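Local coordinates for protein endo-1,4-beta-xylanase (PDB 1H12) that catalyses the internal hydrolysis of xylan as a cold-adapted glycoside hydrolase of family 8, at residues V9-S14 and D292-G297; Q107-N112 and V134-E139; Q119-W124 and E139-D144; P206-Y211 and F397-N402; T241-S246 and G260-G265. All coordinates share one frame; numbering follows the deposited sequence.

Contact 1: V9-S14 and D292-G297; sequences VGAYSS and DAHLMG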
# COMPACT_ATOMS: atom_id res chain seq x y z
N VAL A 9 -14.25 -16.76 5.60
CA VAL A 9 -13.12 -17.57 5.10
C VAL A 9 -12.50 -16.79 3.96
O VAL A 9 -13.17 -16.43 3.00
CB VAL A 9 -13.57 -18.94 4.58
CG1 VAL A 9 -12.45 -19.75 4.03
CG2 VAL A 9 -14.24 -19.74 5.71
N GLY A 10 -11.22 -16.54 4.08
CA GLY A 10 -10.53 -15.76 3.04
C GLY A 10 -10.20 -16.53 1.77
O GLY A 10 -10.09 -17.77 1.77
N ALA A 11 -9.95 -15.78 0.72
CA ALA A 11 -9.51 -16.32 -0.56
C ALA A 11 -8.18 -17.05 -0.44
O ALA A 11 -7.95 -18.02 -1.19
CB ALA A 11 -9.38 -15.18 -1.56
N TYR A 12 -7.34 -16.64 0.46
CA TYR A 12 -6.05 -17.36 0.66
C TYR A 12 -6.30 -18.79 1.09
O TYR A 12 -5.54 -19.69 0.65
CB TYR A 12 -5.17 -16.58 1.65
CG TYR A 12 -3.76 -17.03 1.79
CD1 TYR A 12 -3.04 -17.60 0.76
CD2 TYR A 12 -3.13 -16.84 2.98
CE1 TYR A 12 -1.68 -17.95 0.93
CE2 TYR A 12 -1.79 -17.19 3.16
CZ TYR A 12 -1.07 -17.73 2.13
OH TYR A 12 0.25 -18.09 2.36
N SER A 13 -7.29 -18.99 1.94
CA SER A 13 -7.59 -20.37 2.35
C SER A 13 -8.48 -21.12 1.39
O SER A 13 -8.29 -22.35 1.23
CB SER A 13 -8.30 -20.30 3.71
OG SER A 13 -7.47 -19.77 4.72
N SER A 14 -9.43 -20.48 0.76
CA SER A 14 -10.40 -21.23 -0.07
C SER A 14 -9.99 -21.32 -1.49
O SER A 14 -10.43 -22.23 -2.19
CB SER A 14 -11.75 -20.52 -0.02
OG SER A 14 -11.61 -19.27 -0.69
N ASP A 292 -7.51 -7.38 3.66
CA ASP A 292 -7.46 -8.39 4.69
C ASP A 292 -8.75 -9.20 4.73
O ASP A 292 -8.72 -10.45 4.88
CB ASP A 292 -7.15 -7.80 6.03
CG ASP A 292 -6.76 -8.86 7.03
OD1 ASP A 292 -7.50 -9.07 8.04
OD2 ASP A 292 -5.71 -9.51 6.82
N ALA A 293 -9.88 -8.52 4.65
CA ALA A 293 -11.14 -9.23 4.65
C ALA A 293 -11.24 -10.22 3.48
O ALA A 293 -11.69 -11.34 3.62
CB ALA A 293 -12.29 -8.22 4.59
N HIS A 294 -10.87 -9.76 2.29
CA HIS A 294 -10.92 -10.59 1.09
C HIS A 294 -10.00 -11.78 1.22
O HIS A 294 -10.39 -12.94 1.01
CB HIS A 294 -10.54 -9.74 -0.13
CG HIS A 294 -10.72 -10.45 -1.42
ND1 HIS A 294 -10.05 -10.10 -2.57
CD2 HIS A 294 -11.51 -11.50 -1.77
CE1 HIS A 294 -10.43 -10.90 -3.56
NE2 HIS A 294 -11.33 -11.77 -3.10
N LEU A 295 -8.73 -11.53 1.56
CA LEU A 295 -7.72 -12.58 1.56
C LEU A 295 -7.82 -13.50 2.76
O LEU A 295 -7.53 -14.69 2.60
CB LEU A 295 -6.32 -11.95 1.48
CG LEU A 295 -5.80 -11.68 0.09
CD1 LEU A 295 -5.40 -12.98 -0.63
CD2 LEU A 295 -6.77 -10.87 -0.77
N MET A 296 -8.12 -12.99 3.95
CA MET A 296 -8.09 -13.76 5.17
C MET A 296 -9.44 -13.90 5.87
O MET A 296 -9.49 -14.65 6.88
CB MET A 296 -7.06 -13.22 6.12
CG MET A 296 -5.67 -13.51 5.70
SD MET A 296 -5.16 -15.03 5.42
CE MET A 296 -5.35 -15.49 5.98
N GLY A 297 -10.49 -13.29 5.35
CA GLY A 297 -11.84 -13.45 5.87
C GLY A 297 -12.33 -12.20 6.59
O GLY A 297 -11.58 -11.51 7.27
O HOH W 1 -9.55 -17.37 6.17
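Ala11 and Tyr12 aim their backbone N-H groups at carbonyls of the last turn of helix 283-296. Ala11 N meets His294 O at 2.9 Å in an almost straight bond (177° at the hydrogen), and Tyr12 N reaches Leu295 O at 2.9 Å along a more bent path (157°). Gly10 makes this closeness possible: its CA lies 3.2 Å from Leu295 O, and any CB would run into that oxygen and into Met296 CA. Helix 11-14, with Gly10 as N-cap, thus starts where a helix of the (alpha/alpha)6 barrel ends. A water bridges the next positions, 2.8 Å from Gly10 N and 2.8 Å from Met296 O. The Tyr12 and Met296 side chains run alongside each other, pointing the same way. With CG opposite the backbone N (chi1 -170°), the Tyr12 ring offers its edge to sulfur: Met296 SD sits in the ring plane, 3.7 Å from Tyr12 CD2, a Met-aromatic contact, although the tip of the methionine is doubtful. Further out, Tyr12 OH is hydrogen-bonded to Asn401 OD1 and Asn214 ND2, and His294 NE2 to Arg18 N. Gly297 ends the helix at backbone angles where a CB would press on the preceding carbonyl O.

Contact 2: Q107-N112 and V134-E139; sequences QKNPDN and VYKVDE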
# COMPACT_ATOMS: atom_id res chain seq x y z
N GLN A 107 18.34 2.06 -3.89
CA GLN A 107 17.60 2.37 -2.69
C GLN A 107 18.18 1.74 -1.44
O GLN A 107 18.13 2.34 -0.36
CB GLN A 107 16.10 2.04 -2.86
CG GLN A 107 15.43 2.93 -3.86
CD GLN A 107 14.01 2.49 -4.24
OE1 GLN A 107 13.76 1.30 -4.45
NE2 GLN A 107 13.10 3.46 -4.37
N LYS A 108 18.71 0.53 -1.55
CA LYS A 108 19.20 -0.18 -0.37
C LYS A 108 20.35 0.57 0.27
O LYS A 108 21.38 0.84 -0.41
CB LYS A 108 19.66 -1.58 -0.77
CG LYS A 108 20.04 -2.41 0.41
CD LYS A 108 20.71 -3.74 -0.02
CE LYS A 108 21.40 -4.41 1.13
NZ LYS A 108 22.13 -5.61 0.69
N ASN A 109 20.30 0.80 1.55
CA ASN A 109 21.46 1.30 2.31
C ASN A 109 22.39 0.13 2.56
O ASN A 109 21.96 -0.99 2.88
CB ASN A 109 21.03 1.88 3.64
CG ASN A 109 20.21 3.14 3.54
OD1 ASN A 109 19.15 3.26 4.27
ND2 ASN A 109 20.62 4.09 2.79
N PRO A 110 23.71 0.35 2.46
CA PRO A 110 24.64 -0.75 2.63
C PRO A 110 24.53 -1.47 3.95
O PRO A 110 24.22 -0.87 4.99
CB PRO A 110 26.02 -0.08 2.50
CG PRO A 110 25.79 1.29 2.42
CD PRO A 110 24.36 1.59 2.13
N ASP A 111 24.83 -2.76 3.94
CA ASP A 111 24.77 -3.55 5.15
C ASP A 111 25.80 -3.16 6.19
O ASP A 111 25.64 -3.51 7.37
CB ASP A 111 24.92 -5.04 4.78
CG ASP A 111 23.72 -5.52 3.96
OD1 ASP A 111 22.57 -5.22 4.29
OD2 ASP A 111 23.89 -6.16 2.92
N ASN A 112 26.82 -2.44 5.76
CA ASN A 112 27.87 -1.96 6.64
C ASN A 112 27.76 -0.42 6.85
O ASN A 112 28.71 0.23 7.23
CB ASN A 112 29.26 -2.42 6.19
CG ASN A 112 29.66 -1.83 4.91
OD1 ASN A 112 28.83 -1.24 4.19
ND2 ASN A 112 30.98 -1.88 4.61
N VAL A 134 21.59 9.34 -9.86
CA VAL A 134 20.79 9.09 -8.69
C VAL A 134 21.57 9.26 -7.40
O VAL A 134 22.76 8.94 -7.31
CB VAL A 134 20.16 7.70 -8.78
CG1 VAL A 134 21.15 6.56 -8.67
CG2 VAL A 134 19.00 7.54 -7.85
N TYR A 135 20.89 9.78 -6.36
CA TYR A 135 21.48 9.88 -5.03
C TYR A 135 20.38 9.84 -4.02
O TYR A 135 19.20 10.06 -4.30
CB TYR A 135 22.33 11.18 -4.87
CG TYR A 135 21.50 12.43 -4.79
CD1 TYR A 135 20.94 12.99 -5.93
CD2 TYR A 135 21.22 13.04 -3.58
CE1 TYR A 135 20.13 14.13 -5.85
CE2 TYR A 135 20.47 14.17 -3.49
CZ TYR A 135 19.92 14.74 -4.62
OH TYR A 135 19.09 15.85 -4.54
N LYS A 136 20.76 9.48 -2.81
CA LYS A 136 19.82 9.40 -1.68
C LYS A 136 19.66 10.75 -1.02
O LYS A 136 20.62 11.40 -0.57
CB LYS A 136 20.34 8.41 -0.63
CG LYS A 136 20.49 6.99 -1.17
CD LYS A 136 20.98 6.00 -0.15
CE LYS A 136 20.98 4.56 -0.65
NZ LYS A 136 22.05 4.38 -1.70
N VAL A 137 18.43 11.21 -0.98
CA VAL A 137 18.07 12.46 -0.27
C VAL A 137 17.90 12.18 1.20
O VAL A 137 18.35 12.96 2.06
CB VAL A 137 16.82 13.09 -0.87
CG1 VAL A 137 16.42 14.35 -0.10
CG2 VAL A 137 16.99 13.42 -2.36
N ASP A 138 17.19 11.11 1.52
CA ASP A 138 16.90 10.72 2.91
C ASP A 138 17.09 9.21 2.96
O ASP A 138 16.42 8.46 2.28
CB ASP A 138 15.52 11.16 3.29
CG ASP A 138 15.21 11.00 4.75
OD1 ASP A 138 15.87 10.21 5.45
OD2 ASP A 138 14.21 11.63 5.23
N GLU A 139 18.06 8.78 3.76
CA GLU A 139 18.38 7.38 3.95
C GLU A 139 17.41 6.64 4.86
O GLU A 139 17.42 5.41 4.88
CB GLU A 139 19.75 7.22 4.55
CG GLU A 139 20.90 7.70 3.67
CD GLU A 139 22.25 7.61 4.40
OE1 GLU A 139 22.28 7.85 5.61
OE2 GLU A 139 23.26 7.31 3.81
O HOH W 2 22.40 1.73 -2.69
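Lys136 stretches from its strand to the chain around Asn109. From CB, with CG opposite the carbonyl carbon, the side chain runs extended through CG and CD, and CD and CE cross the end of the Asn109 side chain at a slant. Lys136 CE lies 3.6 Å from Gln107 O and 3.7 Å from Lys108 O. A bend at the last torsion (chi4 70°) then turns the ammonium aside: Lys136 NZ is 2.9 Å from a water that gives a proton to Lys108 O at 2.7 Å, and it also bonds Tyr106 O. The lysine of an outer strand, 134-136, of the five-stranded antiparallel sheet therefore reaches carbonyls where helix 93-107 finishes, a place where the helix dipole would probably welcome a positive charge. Asn109 fills the corner between Lys136 and Glu139, its CG 3.8 Å from Glu139 O and its amide against the CB and CG of Glu139. With an alanine here, the Lys136 methylenes and Glu139 CB would probably lose the amide that fills the space between them. Glu139 turns its carboxylate to Lys118. Within 107-112, Lys108 NZ makes a salt bridge to Asp111 OD2 at 2.9 Å, on the syn side, 31° out of the carboxylate plane.

Contact 3: Q119-W124 and E139-D144; sequences QGVYAW and EGPAPD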
# COMPACT_ATOMS: atom_id res chain seq x y z
N GLN A 119 21.21 -0.14 8.31
CA GLN A 119 21.82 -1.23 7.54
C GLN A 119 20.80 -2.08 6.85
O GLN A 119 19.96 -2.70 7.50
CB GLN A 119 22.69 -2.09 8.45
CG GLN A 119 23.93 -1.32 8.94
CD GLN A 119 24.76 -2.07 9.95
OE1 GLN A 119 24.35 -3.11 10.43
NE2 GLN A 119 25.93 -1.52 10.29
N GLY A 120 20.87 -2.13 5.52
CA GLY A 120 19.97 -2.93 4.74
C GLY A 120 18.56 -2.45 4.59
O GLY A 120 17.77 -3.12 3.93
N VAL A 121 18.20 -1.31 5.19
CA VAL A 121 16.88 -0.73 4.94
C VAL A 121 16.94 0.11 3.66
O VAL A 121 18.03 0.42 3.18
CB VAL A 121 16.32 0.07 6.14
CG1 VAL A 121 16.49 -0.74 7.44
CG2 VAL A 121 16.91 1.45 6.28
N TYR A 122 15.79 0.47 3.15
CA TYR A 122 15.70 1.10 1.84
C TYR A 122 15.37 2.58 1.99
O TYR A 122 14.32 2.96 2.54
CB TYR A 122 14.66 0.32 0.98
CG TYR A 122 15.22 -1.00 0.48
CD1 TYR A 122 15.56 -2.00 1.34
CD2 TYR A 122 15.51 -1.16 -0.86
CE1 TYR A 122 16.21 -3.15 0.88
CE2 TYR A 122 16.11 -2.29 -1.34
CZ TYR A 122 16.50 -3.29 -0.47
OH TYR A 122 17.19 -4.36 -0.96
N ALA A 123 16.27 3.40 1.51
CA ALA A 123 16.16 4.87 1.60
C ALA A 123 14.89 5.33 0.91
O ALA A 123 14.68 5.07 -0.27
CB ALA A 123 17.37 5.46 0.91
N TRP A 124 14.06 6.06 1.64
CA TRP A 124 12.72 6.34 1.15
C TRP A 124 12.66 7.34 0.02
O TRP A 124 11.70 7.33 -0.73
CB TRP A 124 11.76 6.72 2.27
CG TRP A 124 11.77 8.16 2.67
CD1 TRP A 124 12.58 8.77 3.58
CD2 TRP A 124 10.87 9.18 2.20
NE1 TRP A 124 12.21 10.09 3.71
CE2 TRP A 124 11.16 10.35 2.88
CE3 TRP A 124 9.83 9.19 1.28
CZ2 TRP A 124 10.42 11.53 2.69
CZ3 TRP A 124 9.12 10.32 1.07
CH2 TRP A 124 9.41 11.49 1.79
N GLU A 139 18.06 8.78 3.76
CA GLU A 139 18.38 7.38 3.95
C GLU A 139 17.41 6.64 4.86
O GLU A 139 17.42 5.41 4.88
CB GLU A 139 19.75 7.22 4.55
CG GLU A 139 20.90 7.70 3.67
CD GLU A 139 22.25 7.61 4.40
OE1 GLU A 139 22.28 7.85 5.61
OE2 GLU A 139 23.26 7.31 3.81
N GLY A 140 16.59 7.34 5.60
CA GLY A 140 15.64 6.68 6.46
C GLY A 140 14.58 5.93 5.62
O GLY A 140 14.28 6.32 4.49
N PRO A 141 14.00 4.87 6.17
CA PRO A 141 13.03 4.07 5.44
C PRO A 141 11.61 4.60 5.55
O PRO A 141 11.27 5.40 6.42
CB PRO A 141 13.14 2.72 6.13
CG PRO A 141 13.39 3.08 7.60
CD PRO A 141 14.31 4.30 7.52
N ALA A 142 10.76 4.09 4.66
CA ALA A 142 9.30 4.17 4.76
C ALA A 142 8.87 2.69 4.85
O ALA A 142 8.75 2.04 3.81
CB ALA A 142 8.66 4.85 3.59
N PRO A 143 8.74 2.15 6.07
CA PRO A 143 8.72 0.67 6.22
C PRO A 143 7.69 -0.13 5.48
O PRO A 143 7.91 -1.32 5.29
CB PRO A 143 8.65 0.49 7.71
CG PRO A 143 9.47 1.66 8.25
CD PRO A 143 9.04 2.81 7.36
N ASP A 144 6.54 0.44 5.07
CA ASP A 144 5.68 -0.32 4.21
C ASP A 144 6.25 -0.60 2.83
O ASP A 144 5.81 -1.54 2.18
CB ASP A 144 4.27 0.25 4.14
CG ASP A 144 4.13 1.61 3.48
OD1 ASP A 144 5.14 2.39 3.55
OD2 ASP A 144 3.05 1.91 2.95
O HOH W 3 11.68 2.26 2.67
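Trp124 places CG between its backbone N and carbonyl carbon (chi1 85°), which swings the indole edge over to Gly140 and lays Gly140 O in the ring plane, 3.1 Å from Trp124 CD1. Val121 likewise holds CG2 between N and carbonyl carbon, and this methyl touches the proline ring, with Val121 CG2 4.0 Å from Pro141 CB. The two segments lie where the sheet meets the barrel: 119-124 leads into strand 123-128 of the antiparallel sheet, while 139-144 leads from strand 138-139 into helix 143-160 of the (alpha/alpha)6 barrel. They run at 82° to each other where they touch. Gly140 O also accepts the backbone Trp124 N at 2.9 Å, bent to 149° at the hydrogen and somewhat off the carbonyl plane, so backbone and indole edge converge on one oxygen. Asp138 positions both partners from the second shell, taking Trp124 NE1 on one carboxylate oxygen and Gly140 N on the other. Apolar contact continues where Trp124 CB meets Ala142 CB at 3.9 Å, with Thr77 of helix 77-89 against both residues. Between the backbones lie two CA-H...O contacts, Pro141 CA to Tyr122 O at 3.4 Å and Ala123 CA to Glu139 O at 3.6 Å. The Tyr122 side chain leaves the backbone away from 139-144 and its ring meets Phe149, while Tyr122 N bonds Glu146. A water lies 2.7 Å from Tyr122 O and accepts the N-H of Ala142.

Contact 4: P206-Y211 and F397-N402; sequences PAFYDY and FKFYNN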
# COMPACT_ATOMS: atom_id res chain seq x y z
N PRO A 206 -2.47 -7.11 7.54
CA PRO A 206 -2.32 -8.33 8.32
C PRO A 206 -2.14 -9.59 7.46
O PRO A 206 -1.31 -10.44 7.77
CB PRO A 206 -3.56 -8.37 9.20
CG PRO A 206 -3.89 -6.91 9.39
CD PRO A 206 -3.59 -6.27 8.05
N ALA A 207 -2.86 -9.68 6.35
CA ALA A 207 -2.77 -10.84 5.49
C ALA A 207 -1.38 -11.02 4.94
O ALA A 207 -0.97 -12.16 4.67
CB ALA A 207 -3.79 -10.74 4.37
N PHE A 208 -0.64 -9.93 4.69
CA PHE A 208 0.74 -10.10 4.23
C PHE A 208 1.55 -10.91 5.25
O PHE A 208 2.37 -11.73 4.88
CB PHE A 208 1.45 -8.76 3.99
CG PHE A 208 1.10 -8.04 2.72
CD1 PHE A 208 0.09 -8.45 1.88
CD2 PHE A 208 1.84 -6.91 2.37
CE1 PHE A 208 -0.19 -7.74 0.72
CE2 PHE A 208 1.54 -6.20 1.25
CZ PHE A 208 0.53 -6.60 0.41
N TYR A 209 1.34 -10.64 6.54
CA TYR A 209 2.12 -11.32 7.57
C TYR A 209 1.77 -12.81 7.60
O TYR A 209 2.65 -13.65 7.81
CB TYR A 209 1.92 -10.67 8.92
CG TYR A 209 2.07 -9.16 8.91
CD1 TYR A 209 3.15 -8.51 8.35
CD2 TYR A 209 1.07 -8.38 9.47
CE1 TYR A 209 3.23 -7.14 8.36
CE2 TYR A 209 1.16 -7.00 9.47
CZ TYR A 209 2.22 -6.37 8.92
OH TYR A 209 2.21 -4.99 8.93
N ASP A 210 0.48 -13.16 7.40
CA ASP A 210 0.12 -14.56 7.31
C ASP A 210 0.76 -15.23 6.11
O ASP A 210 1.19 -16.38 6.20
CB ASP A 210 -1.41 -14.67 7.20
CG ASP A 210 -2.12 -14.43 8.50
OD1 ASP A 210 -1.75 -15.14 9.47
OD2 ASP A 210 -3.01 -13.59 8.59
N TYR A 211 0.84 -14.52 4.97
CA TYR A 211 1.53 -15.04 3.80
C TYR A 211 3.04 -15.20 4.10
O TYR A 211 3.63 -16.24 3.76
CB TYR A 211 1.29 -14.04 2.64
CG TYR A 211 2.00 -14.37 1.37
CD1 TYR A 211 1.61 -15.39 0.55
CD2 TYR A 211 3.10 -13.61 0.96
CE1 TYR A 211 2.29 -15.68 -0.63
CE2 TYR A 211 3.73 -13.85 -0.24
CZ TYR A 211 3.38 -14.92 -1.01
OH TYR A 211 4.12 -15.19 -2.15
N PHE A 397 -5.52 -9.67 -7.51
CA PHE A 397 -4.58 -9.52 -6.40
C PHE A 397 -4.62 -10.83 -5.60
O PHE A 397 -5.55 -11.06 -4.85
CB PHE A 397 -4.88 -8.31 -5.58
CG PHE A 397 -3.72 -7.87 -4.70
CD1 PHE A 397 -3.37 -8.56 -3.58
CD2 PHE A 397 -2.98 -6.77 -5.04
CE1 PHE A 397 -2.28 -8.12 -2.77
CE2 PHE A 397 -1.94 -6.31 -4.23
CZ PHE A 397 -1.58 -7.02 -3.13
N LYS A 398 -3.67 -11.71 -5.88
CA LYS A 398 -3.66 -13.07 -5.35
C LYS A 398 -2.38 -13.36 -4.61
O LYS A 398 -1.35 -12.75 -4.87
CB LYS A 398 -3.83 -14.09 -6.46
CG LYS A 398 -5.09 -13.95 -7.28
CD LYS A 398 -5.21 -15.08 -8.29
CE LYS A 398 -6.53 -15.03 -9.10
NZ LYS A 398 -6.56 -16.03 -10.13
N PHE A 399 -2.43 -14.34 -3.69
CA PHE A 399 -1.25 -14.81 -2.99
C PHE A 399 -0.76 -16.09 -3.63
O PHE A 399 -1.51 -17.09 -3.70
CB PHE A 399 -1.54 -15.08 -1.52
CG PHE A 399 -1.77 -13.88 -0.65
CD1 PHE A 399 -1.86 -12.58 -1.13
CD2 PHE A 399 -1.91 -14.07 0.71
CE1 PHE A 399 -2.08 -11.52 -0.24
CE2 PHE A 399 -2.17 -13.03 1.60
CZ PHE A 399 -2.22 -11.75 1.12
N TYR A 400 0.46 -16.09 -4.12
CA TYR A 400 1.08 -17.26 -4.77
C TYR A 400 2.11 -17.85 -3.81
O TYR A 400 3.16 -17.29 -3.56
CB TYR A 400 1.79 -16.82 -6.09
CG TYR A 400 0.86 -16.29 -7.13
CD1 TYR A 400 0.47 -14.96 -7.18
CD2 TYR A 400 0.32 -17.14 -8.09
CE1 TYR A 400 -0.40 -14.51 -8.15
CE2 TYR A 400 -0.52 -16.69 -9.07
CZ TYR A 400 -0.91 -15.37 -9.09
OH TYR A 400 -1.79 -14.96 -10.05
N ASN A 401 1.77 -18.99 -3.19
CA ASN A 401 2.68 -19.62 -2.26
C ASN A 401 3.82 -20.29 -2.95
O ASN A 401 3.68 -20.88 -4.04
CB ASN A 401 1.97 -20.70 -1.43
CG ASN A 401 1.21 -20.17 -0.27
OD1 ASN A 401 1.47 -19.07 0.25
ND2 ASN A 401 0.18 -20.94 0.16
N ASN A 402 4.97 -20.29 -2.30
CA ASN A 402 6.09 -21.08 -2.69
C ASN A 402 5.87 -22.51 -2.29
O ASN A 402 5.12 -22.80 -1.34
CB ASN A 402 7.37 -20.53 -2.03
CG ASN A 402 7.79 -19.26 -2.69
OD1 ASN A 402 7.40 -18.10 -2.18
ND2 ASN A 402 8.40 -19.37 -3.79
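Tyr211 and Phe399 bring the two backbones nearest, with 7.3 Å between Tyr211 CA and Phe399 CA, so side chains must span the gap between helix and extended chain. Helix 206-215, one of the helices of the (alpha/alpha)6 barrel, is here overlaid by the C-terminal loop that follows helix 379-392. Tyr211 has CG opposite its backbone N, which sends the ring across to the loop. At its tip Tyr211 OH gives its proton to Tyr400 O at 2.7 Å, from above the carbonyl plane and 38° out of it. The ring leans obliquely against Phe399, centroids 5.0 Å apart and planes at 53°, while Tyr211 CB sits 3.7 Å from Phe399 CD2. On the tyrosine's other flank the Asn401 amide slides past in the opposite direction, its plane only 12° from that of the ring; Asn401 OD1 is hydrogen-bonded to Tyr12 OH and Asn215 ND2. A phenylalanine in place of Tyr211 would keep the ring but would probably leave Tyr400 O without its donor and the loop less firmly fixed to the helix. Three phenylalanines extend the apolar contact. Phe208 brings its edge to that of Phe397, CE1 to CE1 at 4.1 Å, and Phe208 CD1 to Phe399 CZ at 4.1 Å. Beyond them, Phe151 stacks on Phe208 and His392 on Phe397. Phe399 lies over the helix surface, its CZ 3.7 Å from Ala207 CB. Its neighbouring CE2 is 3.4 Å from Ala207 O, the same oxygen that accepts the helical N-H of Tyr211.

Contact 5: T241-S246 and G260-G265; sequences TKVSGS and GSPVIG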
# COMPACT_ATOMS: atom_id res chain seq x y z
N THR A 241 -11.59 1.33 17.12
CA THR A 241 -12.36 1.63 18.33
C THR A 241 -12.08 3.06 18.78
O THR A 241 -12.99 3.79 19.12
CB THR A 241 -12.02 0.62 19.42
OG1 THR A 241 -12.39 -0.71 19.01
CG2 THR A 241 -12.74 0.94 20.75
N LYS A 242 -10.83 3.44 18.80
CA LYS A 242 -10.43 4.75 19.28
C LYS A 242 -10.87 5.87 18.38
O LYS A 242 -11.14 6.96 18.88
CB LYS A 242 -8.92 4.82 19.54
CG LYS A 242 -8.44 3.88 20.64
CD LYS A 242 -8.30 4.44 21.81
CE LYS A 242 -7.37 3.55 22.78
NZ LYS A 242 -7.02 4.65 23.77
N VAL A 243 -10.99 5.63 17.06
CA VAL A 243 -11.47 6.69 16.18
C VAL A 243 -12.98 6.71 15.98
O VAL A 243 -13.49 7.59 15.31
CB VAL A 243 -10.75 6.71 14.81
CG1 VAL A 243 -9.27 6.91 14.99
CG2 VAL A 243 -11.06 5.51 13.95
N SER A 244 -13.67 5.74 16.60
CA SER A 244 -15.14 5.76 16.45
C SER A 244 -15.78 6.90 17.20
O SER A 244 -15.40 7.24 18.30
CB SER A 244 -15.68 4.41 16.99
OG SER A 244 -17.09 4.37 16.89
N GLY A 245 -16.77 7.49 16.57
CA GLY A 245 -17.53 8.59 17.21
C GLY A 245 -16.64 9.77 17.51
O GLY A 245 -15.54 9.98 16.95
N SER A 246 -17.08 10.61 18.44
CA SER A 246 -16.31 11.76 18.80
C SER A 246 -15.03 11.38 19.47
O SER A 246 -15.08 10.49 20.31
CB SER A 246 -17.15 12.65 19.76
OG SER A 246 -16.46 13.81 20.06
N GLY A 260 -3.16 1.76 19.60
CA GLY A 260 -4.13 2.24 18.64
C GLY A 260 -4.53 3.68 18.81
O GLY A 260 -5.33 4.20 18.01
N SER A 261 -4.05 4.36 19.84
CA SER A 261 -4.44 5.73 20.07
C SER A 261 -3.86 6.65 19.00
O SER A 261 -2.64 6.67 18.81
CB SER A 261 -3.90 6.25 21.43
OG SER A 261 -4.43 5.52 22.50
N PRO A 262 -4.67 7.45 18.31
CA PRO A 262 -4.10 8.45 17.41
C PRO A 262 -3.07 9.30 18.10
O PRO A 262 -3.27 9.75 19.24
CB PRO A 262 -5.31 9.25 16.95
CG PRO A 262 -6.45 8.25 17.04
CD PRO A 262 -6.15 7.46 18.28
N VAL A 263 -2.01 9.64 17.38
CA VAL A 263 -1.06 10.61 17.84
C VAL A 263 -1.65 12.00 17.59
O VAL A 263 -2.12 12.28 16.51
CB VAL A 263 0.25 10.46 17.09
CG1 VAL A 263 1.18 11.65 17.30
CG2 VAL A 263 0.93 9.17 17.47
N ILE A 264 -1.62 12.86 18.63
CA ILE A 264 -2.23 14.17 18.54
C ILE A 264 -1.15 15.21 18.25
O ILE A 264 -0.23 15.40 19.07
CB ILE A 264 -3.04 14.49 19.83
CG1 ILE A 264 -4.07 13.41 20.12
CG2 ILE A 264 -3.68 15.84 19.72
CD1 ILE A 264 -5.04 13.07 19.04
N GLY A 265 -1.31 15.94 17.17
CA GLY A 265 -0.39 17.00 16.83
C GLY A 265 0.95 16.51 16.36
O GLY A 265 1.09 15.39 15.81
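Lys242 and Ser261 make the polar part of this contact. The lysine starts with CG opposite its carbonyl carbon and bends at chi2 (-98°), though its outer chain is loosely defined; Lys242 NZ donates to Ser261 OG at 3.0 Å, and Lys242 CE lies 3.6 Å from the same oxygen. Ser261 OG is also bonded to Asp259 OD1, so the hydroxyl probably links a cation to an anion. The apolar part is carried by Pro262. It lays its ring against the end of helix 219-243, with Pro262 CG 3.7 Å from Val243 CG1, the two side chains crossing at a slant, and Pro262 CD 4.0 Å from Lys242 CB. Backbone features complete the approach. Gly260 has backbone angles at which a CB would crowd the carbonyl O of the residue before, and Gly260 O, 4.0 Å from Lys242 CB, is bonded to His239 ND1 further back along the helix. Helix 219-243 and the loop that leads to strand 277-278 are so joined. The Ser261 hydroxyl sits between Lys242 and Asp259 at a partly exposed place, and its polar link probably adds to the apolar packing of Val243 on Pro262 rather than replacing it.

In the fold
Contact 4 is the buried one, built of aromatic rings and a single hydroxyl-to-carbonyl bond; contact 1, next to it and partly exposed, relies on backbone bonds between helix ends. The two touch through Tyr12 and Asn401, their centres about 10 Å apart, and gather both chain ends on one side of the barrel. On the opposite side of the chain centre from contact 1, contacts 2 and 3 share Glu139 and reach neighbouring strands, 134-136 and 123-128, of one sheet, with charged side chains and water in contact 2 against backbone and apolar contacts in contact 3. Contact 5 stands apart, its centre about 27 Å from those of contacts 1 and 3, at a surface-facing helix end.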